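Local structure of chintase (Rhizomucor miehei, 5YUQ) at residues W19-H24 against D357-L362; A175-A180 against G346-S351; D267-D272 against A277-S282; L62-W67 against L71-L76. The protein probably hydrolyses the beta-1,4 linkages of chitin, as expected of a family 18 glycoside hydrolase with a tunnel-shaped active site. All coordinates share one frame; numbering follows the deposited sequence. Where two conformers were deposited one is given.

Interaction 1: W19-H24 against D357-L362; sequences WDKLDH and DENTLL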
loop_
_atom_site.group_PDB
_atom_site.type_symbol
_atom_site.label_atom_id
_atom_site.label_comp_id
_atom_site.label_asym_id
_atom_site.label_seq_id
_atom_site.Cartn_x
_atom_site.Cartn_y
_atom_site.Cartn_z
ATOM N N TRP A 19 -20.498 0.057 0.621
ATOM C CA TRP A 19 -20.443 1.499 0.409
ATOM C C TRP A 19 -20.646 2.318 1.679
ATOM O O TRP A 19 -20.028 3.366 1.847
ATOM C CB TRP A 19 -21.486 1.908 -0.629
ATOM C CG TRP A 19 -21.262 1.302 -1.974
ATOM C CD1 TRP A 19 -21.980 0.300 -2.556
ATOM C CD2 TRP A 19 -20.242 1.661 -2.910
ATOM N NE1 TRP A 19 -21.472 0.019 -3.802
ATOM C CE2 TRP A 19 -20.404 0.843 -4.042
ATOM C CE3 TRP A 19 -19.210 2.606 -2.901
ATOM C CZ2 TRP A 19 -19.567 0.935 -5.154
ATOM C CZ3 TRP A 19 -18.390 2.701 -4.007
ATOM C CH2 TRP A 19 -18.570 1.869 -5.116
ATOM N N ASP A 20 -21.504 1.849 2.580
ATOM C CA ASP A 20 -21.814 2.638 3.772
ATOM C C ASP A 20 -20.684 2.616 4.798
ATOM O O ASP A 20 -20.711 3.356 5.777
ATOM C CB ASP A 20 -23.142 2.191 4.393
ATOM C CG ASP A 20 -24.331 2.551 3.527
ATOM O OD1 ASP A 20 -24.402 3.716 3.075
ATOM O OD2 ASP A 20 -25.184 1.671 3.281
ATOM N N LYS A 21 -19.682 1.780 4.552
ATOM C CA LYS A 21 -18.557 1.646 5.473
ATOM C C LYS A 21 -17.266 2.295 4.965
ATOM O O LYS A 21 -16.189 2.086 5.530
ATOM C CB LYS A 21 -18.329 0.166 5.808
ATOM C CG LYS A 21 -19.527 -0.492 6.507
ATOM C CD LYS A 21 -19.329 -1.998 6.650
ATOM C CE LYS A 21 -20.522 -2.680 7.329
ATOM N NZ LYS A 21 -20.636 -2.296 8.756
ATOM N N LEU A 22 -17.376 3.105 3.915
ATOM C CA LEU A 22 -16.193 3.753 3.343
ATOM C C LEU A 22 -16.562 5.069 2.696
ATOM O O LEU A 22 -17.736 5.319 2.416
ATOM C CB LEU A 22 -15.506 2.825 2.332
ATOM C CG LEU A 22 -16.346 2.276 1.170
ATOM C CD1 LEU A 22 -16.380 3.234 -0.011
ATOM C CD2 LEU A 22 -15.816 0.930 0.736
ATOM N N ASP A 23 -15.558 5.899 2.441
ATOM C CA ASP A 23 -15.790 7.223 1.877
ATOM C C ASP A 23 -15.266 7.367 0.460
ATOM O O ASP A 23 -15.727 8.217 -0.298
ATOM C CB ASP A 23 -15.106 8.274 2.750
ATOM C CG ASP A 23 -15.565 8.215 4.180
ATOM O OD1 ASP A 23 -16.754 8.504 4.419
ATOM O OD2 ASP A 23 -14.743 7.897 5.065
ATOM N N HIS A 24 -14.289 6.547 0.107
ATOM C CA HIS A 24 -13.513 6.772 -1.095
ATOM C C HIS A 24 -13.064 5.425 -1.635
ATOM O O HIS A 24 -12.517 4.616 -0.894
ATOM C CB HIS A 24 -12.302 7.642 -0.709
ATOM C CG HIS A 24 -11.407 8.019 -1.845
ATOM N ND1 HIS A 24 -10.064 8.273 -1.661
ATOM C CD2 HIS A 24 -11.656 8.243 -3.158
ATOM C CE1 HIS A 24 -9.520 8.617 -2.816
ATOM N NE2 HIS A 24 -10.463 8.611 -3.740
ATOM N N ASP A 357 -16.864 -12.014 4.749
ATOM C CA ASP A 357 -18.219 -11.621 4.396
ATOM C C ASP A 357 -18.894 -10.816 5.506
ATOM O O ASP A 357 -19.907 -10.158 5.282
ATOM C CB ASP A 357 -19.041 -12.868 4.066
ATOM C CG ASP A 357 -18.633 -13.509 2.755
ATOM O OD1 ASP A 357 -17.927 -12.859 1.956
ATOM O OD2 ASP A 357 -19.046 -14.664 2.514
ATOM N N GLU A 358 -18.335 -10.878 6.706
ATOM C CA GLU A 358 -18.870 -10.121 7.832
ATOM C C GLU A 358 -18.237 -8.741 7.969
ATOM O O GLU A 358 -18.549 -8.010 8.907
ATOM C CB GLU A 358 -18.674 -10.900 9.136
ATOM C CG GLU A 358 -19.426 -12.232 9.194
ATOM C CD GLU A 358 -18.812 -13.314 8.316
ATOM O OE1 GLU A 358 -17.568 -13.365 8.191
ATOM O OE2 GLU A 358 -19.578 -14.114 7.740
ATOM N N ASN A 359 -17.353 -8.387 7.037
ATOM C CA ASN A 359 -16.663 -7.096 7.074
ATOM C C ASN A 359 -15.895 -6.903 8.375
ATOM O O ASN A 359 -15.823 -5.786 8.883
ATOM C CB ASN A 359 -17.635 -5.914 6.891
ATOM C CG ASN A 359 -18.601 -6.108 5.731
ATOM O OD1 ASN A 359 -18.208 -6.052 4.564
ATOM N ND2 ASN A 359 -19.882 -6.295 6.050
ATOM N N THR A 360 -15.319 -7.978 8.908
ATOM C CA THR A 360 -14.593 -7.901 10.176
ATOM C C THR A 360 -13.524 -6.805 10.186
ATOM O O THR A 360 -13.484 -5.977 11.096
ATOM C CB THR A 360 -13.929 -9.237 10.533
ATOM O OG1 THR A 360 -14.934 -10.252 10.653
ATOM C CG2 THR A 360 -13.186 -9.124 11.857
ATOM N N LEU A 361 -12.658 -6.803 9.177
ATOM C CA LEU A 361 -11.575 -5.824 9.135
ATOM C C LEU A 361 -12.058 -4.426 8.775
ATOM O O LEU A 361 -11.578 -3.450 9.338
ATOM C CB LEU A 361 -10.460 -6.266 8.189
ATOM C CG LEU A 361 -9.813 -7.602 8.562
ATOM C CD1 LEU A 361 -8.560 -7.769 7.739
ATOM C CD2 LEU A 361 -9.498 -7.673 10.051
ATOM N N LEU A 362 -13.010 -4.315 7.855
ATOM C CA LEU A 362 -13.520 -2.991 7.496
ATOM C C LEU A 362 -14.285 -2.372 8.662
ATOM O O LEU A 362 -14.168 -1.174 8.919
ATOM C CB LEU A 362 -14.388 -3.057 6.237
ATOM C CG LEU A 362 -14.965 -1.743 5.695
ATOM C CD1 LEU A 362 -13.869 -0.716 5.429
ATOM C CD2 LEU A 362 -15.772 -2.005 4.432
#

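Interaction 2: A175-A180 against G346-S351; sequences AFYIMA and GVMLWS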
loop_
_atom_site.group_PDB
_atom_site.type_symbol
_atom_site.label_atom_id
_atom_site.label_comp_id
_atom_site.label_asym_id
_atom_site.label_seq_id
_atom_site.Cartn_x
_atom_site.Cartn_y
_atom_site.Cartn_z
ATOM N N ALA A 175 -3.471 14.436 -0.347
ATOM C CA ALA A 175 -3.167 13.455 0.689
ATOM C C ALA A 175 -2.106 12.485 0.250
ATOM O O ALA A 175 -1.963 12.197 -0.944
ATOM C CB ALA A 175 -4.431 12.690 1.109
ATOM N N PHE A 176 -1.382 11.975 1.239
ATOM C CA PHE A 176 -0.267 11.075 1.016
ATOM C C PHE A 176 -0.604 9.791 1.748
ATOM O O PHE A 176 -0.697 9.771 2.986
ATOM C CB PHE A 176 1.014 11.688 1.587
ATOM C CG PHE A 176 1.424 12.982 0.916
ATOM C CD1 PHE A 176 0.737 14.162 1.171
ATOM C CD2 PHE A 176 2.494 13.016 0.037
ATOM C CE1 PHE A 176 1.099 15.348 0.552
ATOM C CE2 PHE A 176 2.880 14.201 -0.583
ATOM C CZ PHE A 176 2.182 15.376 -0.328
ATOM N N TYR A 177 -0.821 8.721 0.992
ATOM C CA TYR A 177 -1.264 7.454 1.568
ATOM C C TYR A 177 -0.051 6.593 1.884
ATOM O O TYR A 177 0.548 6.026 0.978
ATOM C CB TYR A 177 -2.152 6.696 0.574
ATOM C CG TYR A 177 -3.498 7.325 0.240
ATOM C CD1 TYR A 177 -3.878 8.561 0.753
ATOM C CD2 TYR A 177 -4.388 6.665 -0.594
ATOM C CE1 TYR A 177 -5.112 9.122 0.437
ATOM C CE2 TYR A 177 -5.622 7.213 -0.914
ATOM C CZ TYR A 177 -5.978 8.433 -0.391
ATOM O OH TYR A 177 -7.201 8.970 -0.712
ATOM N N ILE A 178 0.304 6.482 3.163
ATOM C CA ILE A 178 1.502 5.742 3.562
ATOM C C ILE A 178 1.293 4.233 3.508
ATOM O O ILE A 178 0.423 3.685 4.187
ATOM C CB ILE A 178 1.955 6.123 4.978
ATOM C CG1 ILE A 178 2.280 7.616 5.043
ATOM C CG2 ILE A 178 3.180 5.321 5.381
ATOM C CD1 ILE A 178 2.575 8.113 6.451
ATOM N N MET A 179 2.114 3.559 2.711
ATOM C CA MET A 179 2.008 2.113 2.581
ATOM C C MET A 179 2.781 1.429 3.697
ATOM O O MET A 179 3.853 0.862 3.483
ATOM C CB MET A 179 2.478 1.674 1.196
ATOM C CG MET A 179 1.559 2.197 0.097
ATOM S SD MET A 179 2.107 1.799 -1.570
ATOM C CE MET A 179 2.755 0.140 -1.327
ATOM N N ALA A 180 2.227 1.505 4.903
ATOM C CA ALA A 180 2.853 0.909 6.076
ATOM C C ALA A 180 2.536 -0.572 6.157
ATOM O O ALA A 180 1.952 -1.044 7.125
ATOM C CB ALA A 180 2.372 1.612 7.329
ATOM N N GLY A 346 -6.700 10.299 7.762
ATOM C CA GLY A 346 -7.524 9.116 7.667
ATOM C C GLY A 346 -6.693 7.860 7.557
ATOM O O GLY A 346 -5.501 7.847 7.870
ATOM N N VAL A 347 -7.319 6.801 7.071
ATOM C CA VAL A 347 -6.662 5.549 6.840
ATOM C C VAL A 347 -7.108 5.030 5.498
ATOM O O VAL A 347 -8.130 5.408 4.980
ATOM C CB VAL A 347 -7.071 4.477 7.894
ATOM C CG1 VAL A 347 -6.613 4.870 9.262
ATOM C CG2 VAL A 347 -8.564 4.166 7.777
ATOM N N MET A 348 -6.272 4.159 4.931
ATOM C CA MET A 348 -6.685 3.473 3.718
ATOM C C MET A 348 -6.358 2.009 3.886
ATOM O O MET A 348 -5.569 1.650 4.751
ATOM C CB MET A 348 -6.049 4.071 2.450
ATOM C CG MET A 348 -4.520 4.010 2.357
ATOM S SD MET A 348 -3.926 2.390 1.800
ATOM C CE MET A 348 -2.266 2.833 1.285
ATOM N N LEU A 349 -6.949 1.171 3.047
ATOM C CA LEU A 349 -6.762 -0.263 3.183
ATOM C C LEU A 349 -6.408 -0.906 1.852
ATOM O O LEU A 349 -6.925 -0.510 0.806
ATOM C CB LEU A 349 -8.014 -0.914 3.778
ATOM C CG LEU A 349 -9.280 -0.874 2.919
ATOM C CD1 LEU A 349 -9.453 -2.197 2.178
ATOM C CD2 LEU A 349 -10.513 -0.569 3.754
ATOM N N TRP A 350 -5.519 -1.892 1.913
ATOM C CA TRP A 350 -5.210 -2.744 0.772
ATOM C C TRP A 350 -5.475 -4.199 1.142
ATOM O O TRP A 350 -4.782 -4.740 2.002
ATOM C CB TRP A 350 -3.730 -2.619 0.357
ATOM C CG TRP A 350 -3.454 -3.497 -0.823
ATOM C CD1 TRP A 350 -3.209 -4.848 -0.812
ATOM C CD2 TRP A 350 -3.472 -3.104 -2.190
ATOM N NE1 TRP A 350 -3.057 -5.308 -2.097
ATOM C CE2 TRP A 350 -3.210 -4.252 -2.963
ATOM C CE3 TRP A 350 -3.663 -1.881 -2.842
ATOM C CZ2 TRP A 350 -3.148 -4.212 -4.354
ATOM C CZ3 TRP A 350 -3.602 -1.843 -4.218
ATOM C CH2 TRP A 350 -3.348 -2.997 -4.961
ATOM N N SER A 351 -6.456 -4.856 0.521
ATOM C CA SER A 351 -7.441 -4.263 -0.375
ATOM C C SER A 351 -8.798 -4.898 -0.045
ATOM O O SER A 351 -8.871 -5.922 0.649
ATOM C CB SER A 351 -7.058 -4.494 -1.841
ATOM O OG SER A 351 -6.836 -5.876 -2.083
#

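Interaction 3: D267-D272 against A277-S282; sequences DEKAAD and AVATYS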
loop_
_atom_site.group_PDB
_atom_site.type_symbol
_atom_site.label_atom_id
_atom_site.label_comp_id
_atom_site.label_asym_id
_atom_site.label_seq_id
_atom_site.Cartn_x
_atom_site.Cartn_y
_atom_site.Cartn_z
ATOM N N ASP A 267 -1.831 -16.509 -3.434
ATOM C CA ASP A 267 -0.411 -16.258 -3.686
ATOM C C ASP A 267 0.096 -17.059 -4.880
ATOM O O ASP A 267 0.711 -18.115 -4.723
ATOM C CB ASP A 267 0.420 -16.559 -2.436
ATOM C CG ASP A 267 1.873 -16.152 -2.580
ATOM O OD1 ASP A 267 2.222 -15.470 -3.563
ATOM O OD2 ASP A 267 2.668 -16.518 -1.692
ATOM N N GLU A 268 -0.178 -16.547 -6.073
ATOM C CA GLU A 268 0.272 -17.174 -7.305
ATOM C C GLU A 268 1.691 -16.735 -7.600
ATOM O O GLU A 268 2.052 -15.576 -7.372
ATOM C CB GLU A 268 -0.623 -16.765 -8.475
ATOM C CG GLU A 268 -2.049 -17.288 -8.424
ATOM C CD GLU A 268 -2.891 -16.774 -9.582
ATOM O OE1 GLU A 268 -2.532 -15.725 -10.158
ATOM O OE2 GLU A 268 -3.906 -17.422 -9.921
ATOM N N LYS A 269 2.494 -17.653 -8.119
ATOM C CA LYS A 269 3.842 -17.306 -8.531
ATOM C C LYS A 269 3.760 -16.296 -9.661
ATOM O O LYS A 269 2.935 -16.432 -10.565
ATOM C CB LYS A 269 4.606 -18.551 -8.983
ATOM C CG LYS A 269 5.837 -18.823 -8.156
ATOM C CD LYS A 269 6.562 -20.074 -8.621
ATOM C CE LYS A 269 7.801 -20.304 -7.775
ATOM N NZ LYS A 269 8.608 -21.459 -8.251
ATOM N N ALA A 270 4.592 -15.263 -9.592
ATOM C CA ALA A 270 4.576 -14.224 -10.609
ATOM C C ALA A 270 5.942 -13.566 -10.745
ATOM O O ALA A 270 6.640 -13.344 -9.749
ATOM C CB ALA A 270 3.522 -13.180 -10.280
ATOM N N ALA A 271 6.317 -13.248 -11.984
ATOM C CA ALA A 271 7.582 -12.578 -12.240
ATOM C C ALA A 271 7.367 -11.101 -12.531
ATOM O O ALA A 271 6.387 -10.711 -13.176
ATOM C CB ALA A 271 8.328 -13.246 -13.390
ATOM N N ASP A 272 8.287 -10.283 -12.035
ATOM C CA ASP A 272 8.290 -8.863 -12.333
ATOM C C ASP A 272 8.485 -8.633 -13.833
ATOM O O ASP A 272 9.051 -9.482 -14.524
ATOM C CB ASP A 272 9.392 -8.168 -11.526
ATOM C CG ASP A 272 9.014 -7.965 -10.077
ATOM O OD1 ASP A 272 7.823 -8.107 -9.743
ATOM O OD2 ASP A 272 9.901 -7.638 -9.266
ATOM N N ALA A 277 13.312 -12.175 -15.541
ATOM C CA ALA A 277 12.808 -12.170 -14.174
ATOM C C ALA A 277 12.280 -13.559 -13.825
ATOM O O ALA A 277 11.609 -14.197 -14.635
ATOM C CB ALA A 277 11.705 -11.129 -14.015
ATOM N N VAL A 278 12.580 -14.021 -12.617
ATOM C CA VAL A 278 12.082 -15.317 -12.154
ATOM C C VAL A 278 10.772 -15.155 -11.378
ATOM O O VAL A 278 10.620 -14.222 -10.592
ATOM C CB VAL A 278 13.139 -16.049 -11.287
ATOM C CG1 VAL A 278 13.625 -15.152 -10.168
ATOM C CG2 VAL A 278 12.580 -17.344 -10.725
ATOM N N ALA A 279 9.820 -16.050 -11.616
ATOM C CA ALA A 279 8.563 -16.043 -10.869
ATOM C C ALA A 279 8.781 -16.377 -9.388
ATOM O O ALA A 279 9.481 -17.333 -9.052
ATOM C CB ALA A 279 7.574 -17.007 -11.488
ATOM N N THR A 280 8.186 -15.579 -8.504
ATOM C CA THR A 280 8.329 -15.783 -7.065
ATOM C C THR A 280 6.978 -15.716 -6.370
ATOM O O THR A 280 6.016 -15.182 -6.921
ATOM C CB THR A 280 9.245 -14.720 -6.432
ATOM O OG1 THR A 280 8.711 -13.418 -6.686
ATOM C CG2 THR A 280 10.646 -14.805 -7.009
ATOM N N TYR A 281 6.912 -16.274 -5.164
ATOM C CA TYR A 281 5.756 -16.094 -4.299
ATOM C C TYR A 281 5.932 -14.822 -3.477
ATOM O O TYR A 281 7.052 -14.350 -3.295
ATOM C CB TYR A 281 5.591 -17.288 -3.361
ATOM C CG TYR A 281 5.226 -18.574 -4.055
ATOM C CD1 TYR A 281 3.997 -18.721 -4.679
ATOM C CD2 TYR A 281 6.100 -19.653 -4.062
ATOM C CE1 TYR A 281 3.652 -19.900 -5.302
ATOM C CE2 TYR A 281 5.759 -20.843 -4.684
ATOM C CZ TYR A 281 4.535 -20.954 -5.303
ATOM O OH TYR A 281 4.179 -22.127 -5.927
ATOM N N SER A 282 4.824 -14.281 -2.974
ATOM C CA SER A 282 4.870 -13.083 -2.143
ATOM C C SER A 282 4.688 -13.428 -0.675
ATOM O O SER A 282 5.059 -12.645 0.200
ATOM C CB SER A 282 3.784 -12.100 -2.558
ATOM O OG SER A 282 2.499 -12.636 -2.306
HETATM O O HOH W 1 10.313 -11.444 -10.340
#

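Interaction 4: L62-W67 against L71-L76; sequences LSVGGW and LYFSDL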
loop_
_atom_site.group_PDB
_atom_site.type_symbol
_atom_site.label_atom_id
_atom_site.label_comp_id
_atom_site.label_asym_id
_atom_site.label_seq_id
_atom_site.Cartn_x
_atom_site.Cartn_y
_atom_site.Cartn_z
ATOM N N LEU A 62 -8.857 6.870 -9.597
ATOM C CA LEU A 62 -8.084 5.842 -10.274
ATOM C C LEU A 62 -6.655 5.894 -9.765
ATOM O O LEU A 62 -6.058 6.976 -9.688
ATOM C CB LEU A 62 -8.097 6.082 -11.781
ATOM C CG LEU A 62 -7.287 5.123 -12.650
ATOM C CD1 LEU A 62 -7.831 3.710 -12.536
ATOM C CD2 LEU A 62 -7.305 5.611 -14.089
ATOM N N SER A 63 -6.125 4.731 -9.394
ATOM C CA SER A 63 -4.728 4.620 -9.003
ATOM C C SER A 63 -3.888 4.295 -10.221
ATOM O O SER A 63 -4.176 3.344 -10.955
ATOM C CB SER A 63 -4.537 3.557 -7.924
ATOM O OG SER A 63 -3.209 3.607 -7.410
ATOM N N VAL A 64 -2.838 5.087 -10.414
ATOM C CA VAL A 64 -1.976 4.979 -11.579
ATOM C C VAL A 64 -0.595 4.527 -11.130
ATOM O O VAL A 64 0.046 5.189 -10.308
ATOM C CB VAL A 64 -1.861 6.354 -12.289
ATOM C CG1 VAL A 64 -0.880 6.290 -13.456
ATOM C CG2 VAL A 64 -3.232 6.818 -12.757
ATOM N N GLY A 65 -0.134 3.398 -11.658
ATOM C CA GLY A 65 1.167 2.876 -11.275
ATOM C C GLY A 65 1.021 1.512 -10.639
ATOM O O GLY A 65 0.488 0.590 -11.260
ATOM N N GLY A 66 1.469 1.387 -9.392
ATOM C CA GLY A 66 1.476 0.110 -8.701
ATOM C C GLY A 66 2.791 -0.605 -8.932
ATOM O O GLY A 66 3.639 -0.130 -9.681
ATOM N N TRP A 67 2.990 -1.718 -8.278
ATOM C CA TRP A 67 4.257 -2.422 -8.384
ATOM C C TRP A 67 4.709 -2.744 -9.779
ATOM O O TRP A 67 5.808 -2.522 -10.094
ATOM C CB TRP A 67 4.208 -3.742 -7.554
ATOM C CG TRP A 67 5.449 -4.452 -7.480
ATOM C CD1 TRP A 67 5.766 -5.571 -8.150
ATOM C CD2 TRP A 67 6.555 -4.142 -6.645
ATOM N NE1 TRP A 67 7.017 -5.929 -7.854
ATOM C CE2 TRP A 67 7.516 -5.128 -6.886
ATOM C CE3 TRP A 67 6.836 -3.135 -5.739
ATOM C CZ2 TRP A 67 8.752 -5.123 -6.283
ATOM C CZ3 TRP A 67 8.057 -3.140 -5.120
ATOM C CH2 TRP A 67 9.016 -4.149 -5.416
ATOM N N LEU A 71 7.298 1.008 -14.357
ATOM C CA LEU A 71 8.481 0.916 -15.227
ATOM C C LEU A 71 8.856 2.242 -15.862
ATOM O O LEU A 71 10.036 2.566 -15.986
ATOM C CB LEU A 71 8.243 -0.088 -16.353
ATOM C CG LEU A 71 8.267 -1.572 -16.008
ATOM C CD1 LEU A 71 7.856 -2.400 -17.215
ATOM C CD2 LEU A 71 9.660 -1.944 -15.543
ATOM N N TYR A 72 7.846 3.006 -16.257
ATOM C CA TYR A 72 8.069 4.119 -17.164
ATOM C C TYR A 72 7.875 5.510 -16.593
ATOM O O TYR A 72 8.103 6.475 -17.304
ATOM C CB TYR A 72 7.210 3.948 -18.425
ATOM C CG TYR A 72 7.521 2.666 -19.145
ATOM C CD1 TYR A 72 8.754 2.474 -19.752
ATOM C CD2 TYR A 72 6.592 1.642 -19.205
ATOM C CE1 TYR A 72 9.054 1.288 -20.397
ATOM C CE2 TYR A 72 6.883 0.452 -19.857
ATOM C CZ TYR A 72 8.114 0.289 -20.450
ATOM O OH TYR A 72 8.415 -0.886 -21.095
ATOM N N PHE A 73 7.459 5.623 -15.331
ATOM C CA PHE A 73 7.269 6.945 -14.721
ATOM C C PHE A 73 8.488 7.853 -14.920
ATOM O O PHE A 73 8.356 8.996 -15.358
ATOM C CB PHE A 73 6.996 6.826 -13.221
ATOM C CG PHE A 73 5.549 6.591 -12.860
ATOM C CD1 PHE A 73 4.628 7.623 -12.910
ATOM C CD2 PHE A 73 5.135 5.351 -12.407
ATOM C CE1 PHE A 73 3.297 7.408 -12.549
ATOM C CE2 PHE A 73 3.811 5.133 -12.046
ATOM C CZ PHE A 73 2.898 6.156 -12.118
ATOM N N SER A 74 9.676 7.352 -14.600
ATOM C CA SER A 74 10.871 8.192 -14.698
ATOM C C SER A 74 11.105 8.671 -16.123
ATOM O O SER A 74 11.283 9.861 -16.348
ATOM C CB SER A 74 12.099 7.445 -14.180
ATOM O OG SER A 74 13.254 8.272 -14.274
ATOM N N ASP A 75 11.084 7.748 -17.082
ATOM C CA ASP A 75 11.259 8.113 -18.488
ATOM C C ASP A 75 10.191 9.091 -18.958
ATOM O O ASP A 75 10.491 10.064 -19.648
ATOM C CB ASP A 75 11.223 6.867 -19.377
ATOM C CG ASP A 75 12.452 5.998 -19.225
ATOM O OD1 ASP A 75 13.475 6.478 -18.686
ATOM O OD2 ASP A 75 12.396 4.824 -19.653
ATOM N N LEU A 76 8.941 8.826 -18.592
ATOM C CA LEU A 76 7.839 9.671 -19.026
ATOM C C LEU A 76 8.008 11.105 -18.553
ATOM O O LEU A 76 7.782 12.038 -19.317
ATOM C CB LEU A 76 6.501 9.111 -18.537
ATOM C CG LEU A 76 6.021 7.829 -19.227
ATOM C CD1 LEU A 76 4.751 7.294 -18.558
ATOM C CD2 LEU A 76 5.762 8.090 -20.702
#

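Interaction 1: W19-H24 against D357-L362
K21 and L362 mark the closest approach of the two backbones, with their CA atoms 7.1 Å apart, so the contact is made by side chains and by one backbone carbonyl. K21 follows the short 3-10 segment at W19 and D20. L362 lies in the first turn of helix 360-363, and N359 sits at the N-cap position of that helix. The isobutyl group of L362 carries the apolar part. L362 CD2 rests against K21 CB at 3.6 Å, while L362 CD1 lies 3.6 Å from the K21 backbone O. The CG of L362 stands opposite its backbone N (chi1 -178°), which sends both methyls toward K21. Farther out, the side chains of K21 and N359 cross at about a right angle. Here K21 CE comes to 3.9 Å from N359 ND2, a packing contact. The lysine is straight until its last torsion (chi4 -68°), where it bends. Its NZ is hydrogen-bonded to OD1 of N363, one residue beyond the segment. The K21 backbone O is bonded to NE2 of Q366, so both ends of this residue are tied to the C-terminal part of the chain. L362 also packs on L4 of strand 4-9, and its N bonds to D355. The contact thus joins the loop between strands 4-9 and 24-32 to helix 360-363, which follows strand 346-350.

Interaction 2: A175-A180 against G346-S351
M348 meets Y177 with CG and the terminal CE of its side chain, and the two CA atoms, of M348 and Y177, stand 7.1 Å apart. The methionine does most of the touching. Its CG sits between the backbone N and the carbonyl carbon (chi1 62°), and the chain then folds again at chi2 (81°). The bends bring CG and the CE methyl against Y177. M348 CE lies 3.9 Å from Y177 CB. M348 CE is also 4.0 Å from I178 O. The methyl thus meets Y177 and I178, and it touches M179 as well in the conformer given. Nearer the backbone, M348 CG comes to 4.0 Å from Y177 CD2, approaching the phenol ring obliquely. In Y177, chi1 of -67° sets CG anti to the carbonyl carbon and turns the ring so that its CG and CD2 lie by M348 CG. M179 is the centre of an inverse gamma turn. The bond that closes this turn, from A180 N to I178 O, is weak. Only apolar and van der Waals contacts join the two segments. Y177 OH makes a weak hydrogen bond with OG of S5. Y177 and M348 both touch Y7 of strand 4-9, and M348 also packs on Y181. A cis peptide bond joins W350 to S351 at the end of strand 346-350. The arrangement fits the interior of the TIM barrel of family 18 chitinases, where residues of strands that are not neighbours fill the centre.

Interaction 3: D267-D272 against A277-S282
A270 and T280 form a single antiparallel bridge of the hydrogen-bonded kind. A270 N bonds to T280 O, and T280 N returns to A270 O; both bonds are 3.0 Å. The second is nearly straight at 172°, though T280 N stands above the plane of the A270 carbonyl. The tight part lies toward D267, which is buried. D267 OD1 takes the S282 N-H, with S282 N at 2.9 Å, on the syn side of the carboxylate. D267 OD2 has partners outside the segments, the N atoms of G263 and G283. Next to this, the Y281 ring meets D267 O at its edge, with Y281 CD1 3.3 Å from D267 O. Over one face of the same ring lies the lysine: K269 CG is 3.7 Å from the Y281 ring centroid, a CH-pi contact. The other end is looser. A271 CB faces A277 CB at 4.0 Å, and one water links D272 N to V278 O. The side chains of E268 and V278 start away from the partner segment, and both residues are exposed. D272 OD1 is bonded to NE1 of W67. The chemistry is that of a surface loop closed by a single antiparallel bridge and one buried carboxylate. The N-H groups of S282, G263 and G283 meet the D267 carboxylate, which would probably stabilise its negative charge.

Interaction 4: L62-W67 against L71-L76
F73 turns its CG away from its own carbonyl carbon (chi1 -85°), and with chi2 at -76° the ring reaches from the start of helix 73-78 to strand 59-65 at V64 and G65. V64 has CG1 anti to its backbone N (chi1 176°), which puts that methyl beside the tip of the ring. The phenyl group meets the strand with its edge. F73 CZ lies 3.5 Å from the backbone O of V64, and F73 CE2 lies 3.6 Å from CA of G65. Both strand atoms are near the ring plane. The edge of the ring thus presents its C-H groups to a carbonyl oxygen and to a glycine backbone. V64 CG1 adds an apolar contact of 4.0 Å to F73 CZ. G65 presents bare backbone, so the F73 edge rests on its CA. The nearest CA atoms of the two segments, G65 and F73, are still 8.1 Å apart, so the phenyl group spans the gap. L76 N bonds to Y72 O at 2.8 Å in the first turn of the helix. All three touching residues are buried. S63 to G66 reads SVGG, consistent with the SxGG motif of family 18, and S63 OG is hydrogen-bonded to OD1 of N103. The F73 ring also stacks with W106, just past strand 101-105. V64 packs on P32 of strand 24-32, L104 of strand 101-105 and L90 of helix 80-97. From helix 73-78, L76 packs on the same P32 and on F86 of helix 80-97.

Overall arrangement
Interactions 2 and 4 are buried, interaction 1 is partly buried and interaction 3 lies on the surface. The centre of interaction 2 is about 6 Å from the centre of the chain. Interaction 2 joins two barrel strands, interaction 4 a barrel strand and a helix, and both rely on apolar and van der Waals contacts. Interaction 1 sets a loop against a helix and packs a lysine chain on a leucine. Interaction 3 holds two loop segments and differs, since backbone hydrogen bonds, a carboxylate and a water join them. Interactions 1 and 2 touch, with L362 CD1 3.8 Å from L349 CD2. Interactions 3 and 4 also touch. Interactions 1 and 3 are farthest apart, with centres about 30 Å from each other.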